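Local coordinates for protein ribulose bisphosphate carboxylase (Hyperthermus butylicus DSM 5456, PDB 6HUN) that probably adds carbon dioxide and water to ribulose 1,5-bisphosphate, giving two molecules of 3-phosphoglycerate, in an archaeal AMP degradation pathway, at residues K177-Y182 with D205-S210; L201-E206 with G239-V244; E222-I227 with Y261-I266. All blocks are in the same frame, centred on the assembly; numbering follows the deposited sequence.

Contact 1 of 3, residues K177-Y182 with D205-S210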
ATOM      1  N   LYS A 177       5.044  26.880  -3.248  1.00 56.78           N
ATOM      2  CA  LYS A 177       3.637  27.096  -3.440  1.00 61.58           C
ATOM      3  C   LYS A 177       3.466  27.879  -4.733  1.00 68.19           C
ATOM      4  O   LYS A 177       4.181  28.868  -4.945  1.00 68.43           O
ATOM      5  CB  LYS A 177       3.007  27.858  -2.268  1.00 66.84           C
ATOM      6  CG  LYS A 177       2.972  27.080  -0.961  1.00 67.23           C
ATOM      7  CD  LYS A 177       2.430  27.953   0.195  1.00 69.89           C
ATOM      8  CE  LYS A 177       0.896  28.176   0.125  1.00 69.60           C
ATOM      9  NZ  LYS A 177       0.126  27.016   0.672  1.00 66.22           N
ATOM     10  N   PRO A 178       2.564  27.456  -5.637  1.00 69.31           N
ATOM     11  CA  PRO A 178       1.744  26.239  -5.506  1.00 61.22           C
ATOM     12  C   PRO A 178       2.581  24.989  -5.708  1.00 57.57           C
ATOM     13  O   PRO A 178       3.690  25.106  -6.249  1.00 57.90           O
ATOM     14  CB  PRO A 178       0.718  26.395  -6.622  1.00 61.20           C
ATOM     15  CG  PRO A 178       1.462  27.234  -7.667  1.00 68.34           C
ATOM     16  CD  PRO A 178       2.285  28.192  -6.887  1.00 70.21           C
ATOM     17  N   LYS A 179       2.075  23.819  -5.306  1.00 55.59           N
ATOM     18  CA  LYS A 179       2.897  22.617  -5.375  1.00 53.88           C
ATOM     19  C   LYS A 179       3.095  22.150  -6.811  1.00 57.14           C
ATOM     20  O   LYS A 179       4.079  21.458  -7.089  1.00 54.56           O
ATOM     21  CB  LYS A 179       2.299  21.492  -4.516  1.00 48.94           C
ATOM     22  CG  LYS A 179       0.766  21.423  -4.541  1.00 48.51           C
ATOM     23  CD  LYS A 179       0.158  20.577  -3.430  1.00 51.18           C
ATOM     24  CE  LYS A 179      -0.450  19.275  -3.971  1.00 46.07           C
ATOM     25  NZ  LYS A 179      -0.652  18.298  -2.849  1.00 50.15           N
ATOM     26  N   LEU A 180       2.207  22.532  -7.734  1.00 61.21           N
ATOM     27  CA  LEU A 180       2.407  22.225  -9.147  1.00 54.56           C
ATOM     28  C   LEU A 180       2.058  23.443  -9.983  1.00 50.43           C
ATOM     29  O   LEU A 180       1.303  24.319  -9.555  1.00 53.97           O
ATOM     30  CB  LEU A 180       1.571  21.019  -9.620  1.00 51.21           C
ATOM     31  CG  LEU A 180       1.953  19.598  -9.184  1.00 53.43           C
ATOM     32  CD1 LEU A 180       1.045  18.584  -9.881  1.00 55.07           C
ATOM     33  CD2 LEU A 180       3.405  19.243  -9.430  1.00 49.09           C
ATOM     34  N   GLY A 181       2.650  23.503 -11.177  1.00 51.30           N
ATOM     35  CA  GLY A 181       2.336  24.570 -12.124  1.00 54.48           C
ATOM     36  C   GLY A 181       3.531  25.318 -12.702  1.00 57.05           C
ATOM     37  O   GLY A 181       3.370  26.158 -13.591  1.00 61.26           O
ATOM     38  N   TYR A 182       4.730  25.029 -12.199  1.00 53.64           N
ATOM     39  CA  TYR A 182       5.968  25.677 -12.610  1.00 63.58           C
ATOM     40  C   TYR A 182       6.649  24.890 -13.731  1.00 60.25           C
ATOM     41  O   TYR A 182       6.746  23.657 -13.677  1.00 53.74           O
ATOM     42  CB  TYR A 182       6.917  25.799 -11.403  1.00 59.93           C
ATOM     43  CG  TYR A 182       6.477  26.800 -10.347  1.00 62.69           C
ATOM     44  CD1 TYR A 182       6.414  28.158 -10.650  1.00 68.54           C
ATOM     45  CD2 TYR A 182       6.118  26.392  -9.057  1.00 66.74           C
ATOM     46  CE1 TYR A 182       6.014  29.086  -9.709  1.00 74.32           C
ATOM     47  CE2 TYR A 182       5.704  27.322  -8.093  1.00 67.52           C
ATOM     48  CZ  TYR A 182       5.656  28.668  -8.432  1.00 72.77           C
ATOM     49  OH  TYR A 182       5.260  29.639  -7.525  1.00 72.96           O
ATOM     50  N   ASP A 205       6.759  18.388  -3.860  1.00 36.49           N
ATOM     51  CA  ASP A 205       5.589  17.847  -3.186  0.53 38.95           C
ATOM     52  C   ASP A 205       5.369  16.390  -3.606  1.00 36.86           C
ATOM     53  O   ASP A 205       5.993  15.887  -4.545  1.00 35.82           O
ATOM     54  CB  ASP A 205       4.363  18.709  -3.457  0.53 42.82           C
ATOM     55  CG  ASP A 205       3.413  18.765  -2.254  0.53 45.34           C
ATOM     56  OD1 ASP A 205       3.874  18.946  -1.103  0.53 48.38           O
ATOM     57  OD2 ASP A 205       2.197  18.614  -2.453  0.53 48.61           O
ATOM     58  N   GLU A 206       4.482  15.687  -2.862  1.00 29.22           N
ATOM     59  CA  GLU A 206       4.318  14.241  -3.019  1.00 30.98           C
ATOM     60  C   GLU A 206       3.826  13.837  -4.400  1.00 28.60           C
ATOM     61  O   GLU A 206       4.070  12.695  -4.826  1.00 28.71           O
ATOM     62  CB  GLU A 206       3.362  13.705  -1.937  1.00 33.93           C
ATOM     63  CG  GLU A 206       1.901  14.039  -2.167  1.00 40.53           C
ATOM     64  CD  GLU A 206       1.555  15.481  -1.875  1.00 56.75           C
ATOM     65  OE1 GLU A 206       0.486  15.929  -2.366  1.00 59.73           O
ATOM     66  OE2 GLU A 206       2.345  16.167  -1.167  1.00 61.31           O
ATOM     67  N   ASN A 207       3.165  14.709  -5.123  1.00 26.66           N
ATOM     68  CA  ASN A 207       2.626  14.277  -6.407  1.00 38.87           C
ATOM     69  C   ASN A 207       3.446  14.823  -7.554  1.00 35.81           C
ATOM     70  O   ASN A 207       3.050  14.717  -8.713  1.00 36.23           O
ATOM     71  CB  ASN A 207       1.118  14.611  -6.534  1.00 43.37           C
ATOM     72  CG  ASN A 207       0.828  16.078  -6.566  1.00 47.69           C
ATOM     73  OD1 ASN A 207       1.697  16.881  -6.291  1.00 56.09           O
ATOM     74  ND2 ASN A 207      -0.395  16.446  -6.948  1.00 51.11           N
ATOM     75  N   PHE A 208       4.613  15.387  -7.254  1.00 33.14           N
ATOM     76  CA  PHE A 208       5.538  15.780  -8.312  1.00 35.17           C
ATOM     77  C   PHE A 208       6.296  14.528  -8.712  1.00 42.22           C
ATOM     78  O   PHE A 208       6.716  13.757  -7.842  1.00 48.31           O
ATOM     79  CB  PHE A 208       6.488  16.845  -7.814  1.00 35.47           C
ATOM     80  CG  PHE A 208       6.857  17.853  -8.848  1.00 41.89           C
ATOM     81  CD1 PHE A 208       6.524  17.655 -10.190  1.00 49.23           C
ATOM     82  CD2 PHE A 208       7.573  18.985  -8.498  1.00 47.39           C
ATOM     83  CE1 PHE A 208       6.875  18.562 -11.176  1.00 50.12           C
ATOM     84  CE2 PHE A 208       7.931  19.900  -9.473  1.00 48.94           C
ATOM     85  CZ  PHE A 208       7.580  19.682 -10.829  1.00 48.09           C
ATOM     86  N   ALA A 209       6.372  14.258 -10.018  1.00 38.67           N
ATOM     87  CA  ALA A 209       7.094  13.083 -10.491  1.00 38.25           C
ATOM     88  C   ALA A 209       7.827  13.496 -11.761  1.00 41.94           C
ATOM     89  O   ALA A 209       8.786  14.280 -11.695  1.00 40.20           O
ATOM     90  CB  ALA A 209       6.147  11.894 -10.747  1.00 39.25           C
ATOM     91  N   SER A 210       7.368  13.043 -12.927  1.00 38.57           N
ATOM     92  CA  SER A 210       7.913  13.552 -14.161  1.00 43.82           C
ATOM     93  C   SER A 210       6.817  13.817 -15.180  1.00 48.53           C
ATOM     94  O   SER A 210       6.865  13.337 -16.310  1.00 53.88           O
ATOM     95  CB  SER A 210       8.970  12.622 -14.759  1.00 41.65           C
ATOM     96  OG  SER A 210       9.707  13.300 -15.791  1.00 45.05           O
TER
HETATM   97  O   HOH W   1       6.458  20.901  -5.446  1.00 47.62           O
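Lys179 NZ is gripped by two carboxylates of the 205-210 loop. It gives a hydrogen bond of 2.7 Å to Glu206 OE1, on the syn side of that oxygen, and one of 2.9 Å to Asp205 OD2, met nearly along its C-O axis. Both are salt bridges, and together they form a network. Asp205 has two conformers, so this second bond is less certain. Glu65 of the second subunit adds a third carboxylate to the same ammonium. The lysine chain bends at chi3 (-110°), which brings NZ round to the acids. The carboxylates fix the direction of the Lys179 ammonium end.

A second patch is apolar. Leu180 lays CD2 over one face of the Phe208 ring, 3.9 Å from the ring centroid and 23° off its normal, a CH-pi contact. The other methyl, CD1, sits 3.9 Å from Asn207 ND2. The Asn207 amide nitrogen bonds to Ser67 and Ser121 of the second subunit, while its buried OD1 has no partner in the model. Arg219 makes a cation-pi contact with Phe208, and Tyr187 meets that ring edge-to-face.

One water joins the backbones: it donates to Lys179 O at 2.9 Å and accepts from Asp205 N at 3.0 Å. A type I beta turn from Asp205 to Phe208 shapes one loop. In the other, a cis peptide precedes Pro178, and Tyr182 OH bonds back to Lys177 O.

These loops follow the first two strands of the TIM barrel. They bring together the predicted proton acceptor Lys177, the predicted substrate ligand Lys179 and the predicted magnesium ligands Asp205 and Glu206. The second subunit closes over them, as expected of a Rubisco active site at the dimer interface.

Contact 2 of 3, residues L201-E206 with G239-V244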
ATOM      1  N   LEU A 201      16.773  22.766   2.773  1.00 40.33           N
ATOM      2  CA  LEU A 201      16.293  21.754   1.819  1.00 39.73           C
ATOM      3  C   LEU A 201      15.088  22.299   1.081  1.00 43.83           C
ATOM      4  O   LEU A 201      14.157  22.824   1.706  1.00 45.15           O
ATOM      5  CB  LEU A 201      15.922  20.443   2.503  1.00 39.04           C
ATOM      6  CG  LEU A 201      17.028  19.748   3.275  1.00 38.66           C
ATOM      7  CD1 LEU A 201      16.371  18.734   4.176  1.00 33.22           C
ATOM      8  CD2 LEU A 201      17.993  19.037   2.332  1.00 41.29           C
ATOM      9  N   VAL A 202      15.104  22.197  -0.258  1.00 36.32           N
ATOM     10  CA  VAL A 202      13.903  22.451  -1.035  1.00 41.73           C
ATOM     11  C   VAL A 202      13.278  21.087  -1.327  1.00 37.16           C
ATOM     12  O   VAL A 202      13.986  20.106  -1.540  1.00 38.20           O
ATOM     13  CB  VAL A 202      14.215  23.259  -2.316  1.00 49.15           C
ATOM     14  CG1 VAL A 202      15.382  22.676  -3.029  1.00 49.76           C
ATOM     15  CG2 VAL A 202      12.987  23.332  -3.233  1.00 52.22           C
ATOM     16  N   LYS A 203      11.974  21.003  -1.217  1.00 36.08           N
ATOM     17  CA  LYS A 203      11.312  19.696  -1.238  1.00 36.38           C
ATOM     18  C   LYS A 203      10.243  19.670  -2.300  1.00 39.25           C
ATOM     19  O   LYS A 203       9.371  20.540  -2.333  1.00 38.97           O
ATOM     20  CB  LYS A 203      10.699  19.398   0.128  1.00 39.91           C
ATOM     21  CG  LYS A 203      10.035  18.024   0.356  1.00 37.82           C
ATOM     22  CD  LYS A 203       9.470  18.109   1.794  1.00 37.55           C
ATOM     23  CE  LYS A 203       8.786  16.837   2.231  1.00 42.45           C
ATOM     24  NZ  LYS A 203       7.297  16.966   2.438  1.00 42.95           N
ATOM     25  N   ASP A 204      10.254  18.619  -3.124  1.00 37.25           N
ATOM     26  CA  ASP A 204       9.170  18.437  -4.059  1.00 33.92           C
ATOM     27  C   ASP A 204       7.912  18.072  -3.300  1.00 37.40           C
ATOM     28  O   ASP A 204       7.969  17.419  -2.254  1.00 33.78           O
ATOM     29  CB  ASP A 204       9.483  17.267  -5.013  1.00 29.67           C
ATOM     30  CG  ASP A 204      10.366  17.643  -6.157  1.00 38.08           C
ATOM     31  OD1 ASP A 204      10.684  18.875  -6.396  1.00 39.79           O
ATOM     32  OD2 ASP A 204      10.771  16.661  -6.822  1.00 40.10           O
ATOM     33  N   ASP A 205       6.759  18.388  -3.860  1.00 36.49           N
ATOM     34  CA  ASP A 205       5.589  17.847  -3.186  0.53 38.95           C
ATOM     35  C   ASP A 205       5.369  16.390  -3.606  1.00 36.86           C
ATOM     36  O   ASP A 205       5.993  15.887  -4.545  1.00 35.82           O
ATOM     37  CB  ASP A 205       4.363  18.709  -3.457  0.53 42.82           C
ATOM     38  CG  ASP A 205       3.413  18.765  -2.254  0.53 45.34           C
ATOM     39  OD1 ASP A 205       3.874  18.946  -1.103  0.53 48.38           O
ATOM     40  OD2 ASP A 205       2.197  18.614  -2.453  0.53 48.61           O
ATOM     41  N   GLU A 206       4.482  15.687  -2.862  1.00 29.22           N
ATOM     42  CA  GLU A 206       4.318  14.241  -3.019  1.00 30.98           C
ATOM     43  C   GLU A 206       3.826  13.837  -4.400  1.00 28.60           C
ATOM     44  O   GLU A 206       4.070  12.695  -4.826  1.00 28.71           O
ATOM     45  CB  GLU A 206       3.362  13.705  -1.937  1.00 33.93           C
ATOM     46  CG  GLU A 206       1.901  14.039  -2.167  1.00 40.53           C
ATOM     47  CD  GLU A 206       1.555  15.481  -1.875  1.00 56.75           C
ATOM     48  OE1 GLU A 206       0.486  15.929  -2.366  1.00 59.73           O
ATOM     49  OE2 GLU A 206       2.345  16.167  -1.167  1.00 61.31           O
ATOM     50  N   GLY A 239      20.406  21.120   0.022  1.00 40.75           N
ATOM     51  CA  GLY A 239      20.060  19.870  -0.640  1.00 39.07           C
ATOM     52  C   GLY A 239      18.669  19.942  -1.226  1.00 40.09           C
ATOM     53  O   GLY A 239      17.898  20.826  -0.896  1.00 39.62           O
ATOM     54  N   TYR A 240      18.336  18.958  -2.092  1.00 41.18           N
ATOM     55  CA  TYR A 240      17.044  18.938  -2.777  1.00 36.14           C
ATOM     56  C   TYR A 240      16.381  17.584  -2.509  1.00 33.02           C
ATOM     57  O   TYR A 240      17.018  16.546  -2.726  1.00 33.52           O
ATOM     58  CB  TYR A 240      17.269  19.137  -4.281  1.00 39.89           C
ATOM     59  CG  TYR A 240      16.072  19.079  -5.186  1.00 37.23           C
ATOM     60  CD1 TYR A 240      14.785  19.327  -4.719  1.00 36.73           C
ATOM     61  CD2 TYR A 240      16.222  18.726  -6.527  1.00 41.13           C
ATOM     62  CE1 TYR A 240      13.688  19.259  -5.582  1.00 40.11           C
ATOM     63  CE2 TYR A 240      15.146  18.662  -7.387  1.00 40.72           C
ATOM     64  CZ  TYR A 240      13.893  18.921  -6.920  1.00 41.20           C
ATOM     65  OH  TYR A 240      12.837  18.859  -7.789  1.00 41.12           O
ATOM     66  N   LEU A 241      15.150  17.590  -1.989  1.00 31.25           N
ATOM     67  CA  LEU A 241      14.448  16.312  -1.753  1.00 28.90           C
ATOM     68  C   LEU A 241      13.667  16.076  -3.041  1.00 34.80           C
ATOM     69  O   LEU A 241      12.511  16.470  -3.176  1.00 31.79           O
ATOM     70  CB  LEU A 241      13.563  16.347  -0.491  1.00 31.62           C
ATOM     71  CG  LEU A 241      14.214  16.820   0.829  1.00 37.96           C
ATOM     72  CD1 LEU A 241      13.193  16.991   2.001  1.00 37.11           C
ATOM     73  CD2 LEU A 241      15.387  15.904   1.238  1.00 36.28           C
ATOM     74  N   ALA A 242      14.327  15.432  -4.005  1.00 38.54           N
ATOM     75  CA  ALA A 242      13.786  15.222  -5.340  1.00 36.28           C
ATOM     76  C   ALA A 242      12.906  13.997  -5.335  1.00 31.96           C
ATOM     77  O   ALA A 242      13.340  12.915  -4.925  1.00 28.18           O
ATOM     78  CB  ALA A 242      14.905  15.020  -6.368  1.00 35.52           C
ATOM     79  N   ASN A 243      11.690  14.148  -5.835  1.00 29.55           N
ATOM     80  CA  ASN A 243      10.722  13.048  -5.783  1.00 28.10           C
ATOM     81  C   ASN A 243      10.993  12.064  -6.937  1.00 29.15           C
ATOM     82  O   ASN A 243      10.761  12.386  -8.106  1.00 30.21           O
ATOM     83  CB  ASN A 243       9.308  13.606  -5.824  1.00 30.07           C
ATOM     84  CG  ASN A 243       8.283  12.589  -5.330  1.00 31.44           C
ATOM     85  OD1 ASN A 243       8.530  11.413  -5.388  1.00 26.59           O
ATOM     86  ND2 ASN A 243       7.177  13.050  -4.749  1.00 36.31           N
ATOM     87  N   VAL A 244      11.471  10.870  -6.599  1.00 29.36           N
ATOM     88  CA  VAL A 244      11.795   9.831  -7.589  1.00 31.31           C
ATOM     89  C   VAL A 244      10.699   8.784  -7.670  1.00 30.55           C
ATOM     90  O   VAL A 244      10.899   7.715  -8.283  1.00 29.11           O
ATOM     91  CB  VAL A 244      13.162   9.173  -7.299  1.00 29.25           C
ATOM     92  CG1 VAL A 244      14.306  10.201  -7.373  1.00 31.53           C
ATOM     93  CG2 VAL A 244      13.135   8.488  -5.907  1.00 26.21           C
TER
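Val202 and Leu241 lie at the middle of a parallel strand pair held by backbone hydrogen bonds. Val202 N gives to Gly239 O, Leu241 N to Val202 O at 2.8 Å, and Asp204 N to Leu241 O. The short strand axes are 4.7 Å apart and 18° from parallel.

Side-chain hydrogen bonds carry the pairing past the end of strand 201-203. Asp204 uses both oxygens: OD1 takes Tyr240 OH at 2.6 Å on its syn side, somewhat out of the carboxylate plane, and OD2 takes Asn243 N at 2.9 Å on its anti side, clearly out of it. The carboxylate stands nearly upright to the tyrosine ring, 83° between planes. Tyr187 OH also bonds OD1, and Arg219 salt-bridges OD2. Asn243 ND2 bonds to Asp205 O at 3.1 Å, and its OD1 to Thr245.

Apolar contacts are split between two faces. Lys203, uncarboxylated here, is extended to CE, laying CG and CD along Leu241 CD1; its NZ bonds Gln403 OE1, and a calcium ion lies about 3 Å from the side chain, between nearest atoms. Val202 CG1 meets Tyr240 CD1 on the other face.

The buried Asp204, satisfied on both oxygens, probably helps set the chain's path into the predicted metal ligands Asp205 and Glu206.

Contact 3 of 3, residues E222-I227 with Y261-I266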
ATOM      1  N   GLU A 222      17.581  22.566 -13.252  1.00 57.02           N
ATOM      2  CA  GLU A 222      17.288  23.933 -12.834  1.00 58.35           C
ATOM      3  C   GLU A 222      17.409  24.116 -11.324  1.00 55.94           C
ATOM      4  O   GLU A 222      17.807  25.196 -10.861  1.00 57.61           O
ATOM      5  CB  GLU A 222      15.901  24.355 -13.299  1.00 59.09           C
ATOM      6  CG  GLU A 222      15.771  24.576 -14.780  1.00 62.72           C
ATOM      7  CD  GLU A 222      16.697  25.655 -15.256  1.00 73.10           C
ATOM      8  OE1 GLU A 222      16.587  26.812 -14.755  1.00 75.22           O
ATOM      9  OE2 GLU A 222      17.555  25.340 -16.113  1.00 79.20           O
ATOM     10  N   VAL A 223      17.063  23.093 -10.538  1.00 52.30           N
ATOM     11  CA  VAL A 223      17.199  23.222  -9.088  1.00 50.25           C
ATOM     12  C   VAL A 223      18.653  23.076  -8.650  1.00 51.01           C
ATOM     13  O   VAL A 223      19.100  23.781  -7.736  1.00 54.07           O
ATOM     14  CB  VAL A 223      16.283  22.214  -8.359  1.00 54.31           C
ATOM     15  CG1 VAL A 223      16.489  22.292  -6.818  1.00 44.55           C
ATOM     16  CG2 VAL A 223      14.850  22.486  -8.743  1.00 49.33           C
ATOM     17  N   MET A 224      19.436  22.226  -9.313  1.00 51.64           N
ATOM     18  CA  MET A 224      20.813  22.000  -8.879  1.00 52.51           C
ATOM     19  C   MET A 224      21.705  23.186  -9.206  1.00 56.27           C
ATOM     20  O   MET A 224      22.684  23.429  -8.490  1.00 57.06           O
ATOM     21  CB  MET A 224      21.382  20.738  -9.514  1.00 52.45           C
ATOM     22  CG  MET A 224      20.730  19.460  -9.015  1.00 48.89           C
ATOM     23  SD  MET A 224      20.569  19.372  -7.200  1.00 45.92           S
ATOM     24  CE  MET A 224      22.336  19.453  -6.710  1.00 48.14           C
ATOM     25  N   LYS A 225      21.365  23.920 -10.268  1.00 58.79           N
ATOM     26  CA  LYS A 225      22.006  25.212 -10.546  1.00 62.56           C
ATOM     27  C   LYS A 225      21.621  26.237  -9.482  1.00 62.11           C
ATOM     28  O   LYS A 225      22.465  27.038  -9.046  1.00 64.20           O
ATOM     29  CB  LYS A 225      21.606  25.677 -11.952  1.00 65.45           C
ATOM     30  CG  LYS A 225      22.315  26.888 -12.530  1.00 70.02           C
ATOM     31  CD  LYS A 225      21.648  27.329 -13.844  1.00 72.68           C
ATOM     32  CE  LYS A 225      20.881  26.168 -14.525  1.00 71.01           C
ATOM     33  NZ  LYS A 225      20.526  26.513 -15.946  1.00 75.49           N
ATOM     34  N   ALA A 226      20.361  26.220  -9.028  1.00 59.58           N
ATOM     35  CA  ALA A 226      19.935  27.120  -7.953  1.00 59.12           C
ATOM     36  C   ALA A 226      20.646  26.807  -6.645  1.00 57.48           C
ATOM     37  O   ALA A 226      21.014  27.730  -5.908  1.00 58.81           O
ATOM     38  CB  ALA A 226      18.426  27.064  -7.725  1.00 57.36           C
ATOM     39  N   ILE A 227      20.854  25.522  -6.348  1.00 54.90           N
ATOM     40  CA  ILE A 227      21.573  25.119  -5.136  1.00 53.61           C
ATOM     41  C   ILE A 227      23.017  25.618  -5.184  1.00 56.76           C
ATOM     42  O   ILE A 227      23.530  26.168  -4.197  1.00 57.38           O
ATOM     43  CB  ILE A 227      21.499  23.589  -4.972  1.00 50.69           C
ATOM     44  CG1 ILE A 227      20.158  23.219  -4.313  1.00 47.41           C
ATOM     45  CG2 ILE A 227      22.631  23.003  -4.164  1.00 50.57           C
ATOM     46  CD1 ILE A 227      19.959  21.689  -4.132  1.00 44.56           C
ATOM     47  N   TYR A 261      24.254  14.392 -10.442  1.00 51.59           N
ATOM     48  CA  TYR A 261      24.285  15.842 -10.258  1.00 53.51           C
ATOM     49  C   TYR A 261      24.803  16.255  -8.896  1.00 51.97           C
ATOM     50  O   TYR A 261      24.783  17.452  -8.586  1.00 52.70           O
ATOM     51  CB  TYR A 261      22.906  16.473 -10.490  1.00 51.17           C
ATOM     52  CG  TYR A 261      22.555  16.705 -11.948  1.00 55.48           C
ATOM     53  CD1 TYR A 261      23.032  17.799 -12.644  1.00 66.23           C
ATOM     54  CD2 TYR A 261      21.764  15.822 -12.623  1.00 52.22           C
ATOM     55  CE1 TYR A 261      22.704  17.991 -13.967  1.00 63.71           C
ATOM     56  CE2 TYR A 261      21.431  16.007 -13.919  1.00 57.56           C
ATOM     57  CZ  TYR A 261      21.902  17.089 -14.589  1.00 64.85           C
ATOM     58  OH  TYR A 261      21.559  17.242 -15.906  1.00 70.99           O
ATOM     59  N   GLY A 262      25.373  15.339  -8.123  1.00 51.14           N
ATOM     60  CA  GLY A 262      25.952  15.760  -6.864  1.00 51.02           C
ATOM     61  C   GLY A 262      24.942  16.081  -5.772  1.00 47.98           C
ATOM     62  O   GLY A 262      25.339  16.634  -4.754  1.00 48.13           O
ATOM     63  N   ASN A 263      23.646  15.756  -5.957  1.00 45.45           N
ATOM     64  CA  ASN A 263      22.664  15.917  -4.883  1.00 42.64           C
ATOM     65  C   ASN A 263      22.689  14.672  -3.998  1.00 42.45           C
ATOM     66  O   ASN A 263      22.997  13.568  -4.468  1.00 40.91           O
ATOM     67  CB  ASN A 263      21.254  16.137  -5.454  1.00 41.11           C
ATOM     68  CG  ASN A 263      20.233  16.536  -4.387  1.00 44.19           C
ATOM     69  OD1 ASN A 263      20.374  17.582  -3.765  1.00 43.49           O
ATOM     70  ND2 ASN A 263      19.180  15.705  -4.189  1.00 36.19           N
ATOM     71  N   LYS A 264      22.365  14.850  -2.710  1.00 39.14           N
ATOM     72  CA  LYS A 264      22.582  13.808  -1.720  1.00 37.98           C
ATOM     73  C   LYS A 264      21.275  13.209  -1.206  1.00 34.97           C
ATOM     74  O   LYS A 264      21.318  12.330  -0.333  1.00 33.98           O
ATOM     75  CB  LYS A 264      23.377  14.325  -0.546  1.00 38.99           C
ATOM     76  CG  LYS A 264      24.822  14.774  -0.976  1.00 42.33           C
ATOM     77  CD  LYS A 264      25.570  13.534  -1.450  1.00 46.03           C
ATOM     78  CE  LYS A 264      26.287  12.853  -0.269  1.00 46.79           C
ATOM     79  NZ  LYS A 264      27.029  11.611  -0.667  1.00 47.71           N
ATOM     80  N   PHE A 265      20.152  13.622  -1.760  1.00 33.81           N
ATOM     81  CA  PHE A 265      18.848  13.211  -1.234  1.00 31.19           C
ATOM     82  C   PHE A 265      17.929  12.759  -2.369  1.00 30.38           C
ATOM     83  O   PHE A 265      17.921  13.357  -3.462  1.00 32.67           O
ATOM     84  CB  PHE A 265      18.149  14.347  -0.509  1.00 31.33           C
ATOM     85  CG  PHE A 265      18.905  14.882   0.661  1.00 35.20           C
ATOM     86  CD1 PHE A 265      18.584  14.429   1.950  1.00 31.15           C
ATOM     87  CD2 PHE A 265      19.902  15.848   0.488  1.00 35.55           C
ATOM     88  CE1 PHE A 265      19.240  14.888   3.049  1.00 32.90           C
ATOM     89  CE2 PHE A 265      20.571  16.367   1.630  1.00 36.38           C
ATOM     90  CZ  PHE A 265      20.216  15.852   2.908  1.00 33.28           C
ATOM     91  N   ILE A 266      17.080  11.749  -2.070  1.00 28.34           N
ATOM     92  CA  ILE A 266      15.930  11.402  -2.901  1.00 27.29           C
ATOM     93  C   ILE A 266      14.730  11.317  -1.978  1.00 28.50           C
ATOM     94  O   ILE A 266      14.879  11.033  -0.784  1.00 31.58           O
ATOM     95  CB  ILE A 266      16.130  10.068  -3.700  1.00 27.45           C
ATOM     96  CG1 ILE A 266      16.488   8.940  -2.720  1.00 29.18           C
ATOM     97  CG2 ILE A 266      17.249  10.323  -4.752  1.00 30.02           C
ATOM     98  CD1 ILE A 266      16.551   7.445  -3.326  1.00 30.63           C
TER
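Met224 carries most of this contact, reaching from its helix to the turn at Tyr261-Asn263. Its methyl CE lies 3.7 Å from Asn263 CB and 3.7 Å from Tyr261 O. The sulfur SD rests beside the same Asn263 CB, also at 3.7 Å. Nearer the helix, Met224 CG packs on Tyr261 CB at 4.0 Å. The methionine is folded at chi2 (-47°) and chi3 (-61°), and this curl turns the methyl along the turn. It crosses the Asn263 side chain at about a right angle. Three residues on, Ile227 CD1 approaches Asn263 OD1 at 4.1 Å. No hydrogen bond joins the two segments, so they meet by van der Waals contact.

The next shell helps hold the asparagine. Its ND2 probably bonds to Tyr240 O on the neighbouring strand 239-243, and its side chain also touches Val258 of helix 248-260. Tyr261 OH makes a weak hydrogen bond to Glu217 on helix 216-234.

Further out, the backbone sets the turn. Gly262 has positive phi (74°) and is the C-prime residue of a Schellman motif that ends helix 248-260, with Asn263 N bonding back to Val258 O. The chain then enters strand 265-269. On the outer layer of the TIM barrel, the contact joins helix 216-234 to the turn between helix 248-260 and strand 265-269.

In the fold
All three contacts lie in the catalytic TIM barrel, on one side of the chain's centre. Contacts 1 and 2 have centres about 10 Å apart and share Asp205 and Glu206: contact 2 pairs strands 201-203 and 239-243, and contact 1 joins the loops after strands 171-174 and 201-203. Contact 3 is about 10 Å from contact 2 and 16 Å from contact 1, between centres. Contacts 2 and 3 alternate along the chain, in the order 201-206, 222-227, 239-244, 261-266; contact 1 closes before contact 3 opens. Leu241 packs on Phe265 between them. The series runs from an outer helix through the barrel wall to the predicted active site.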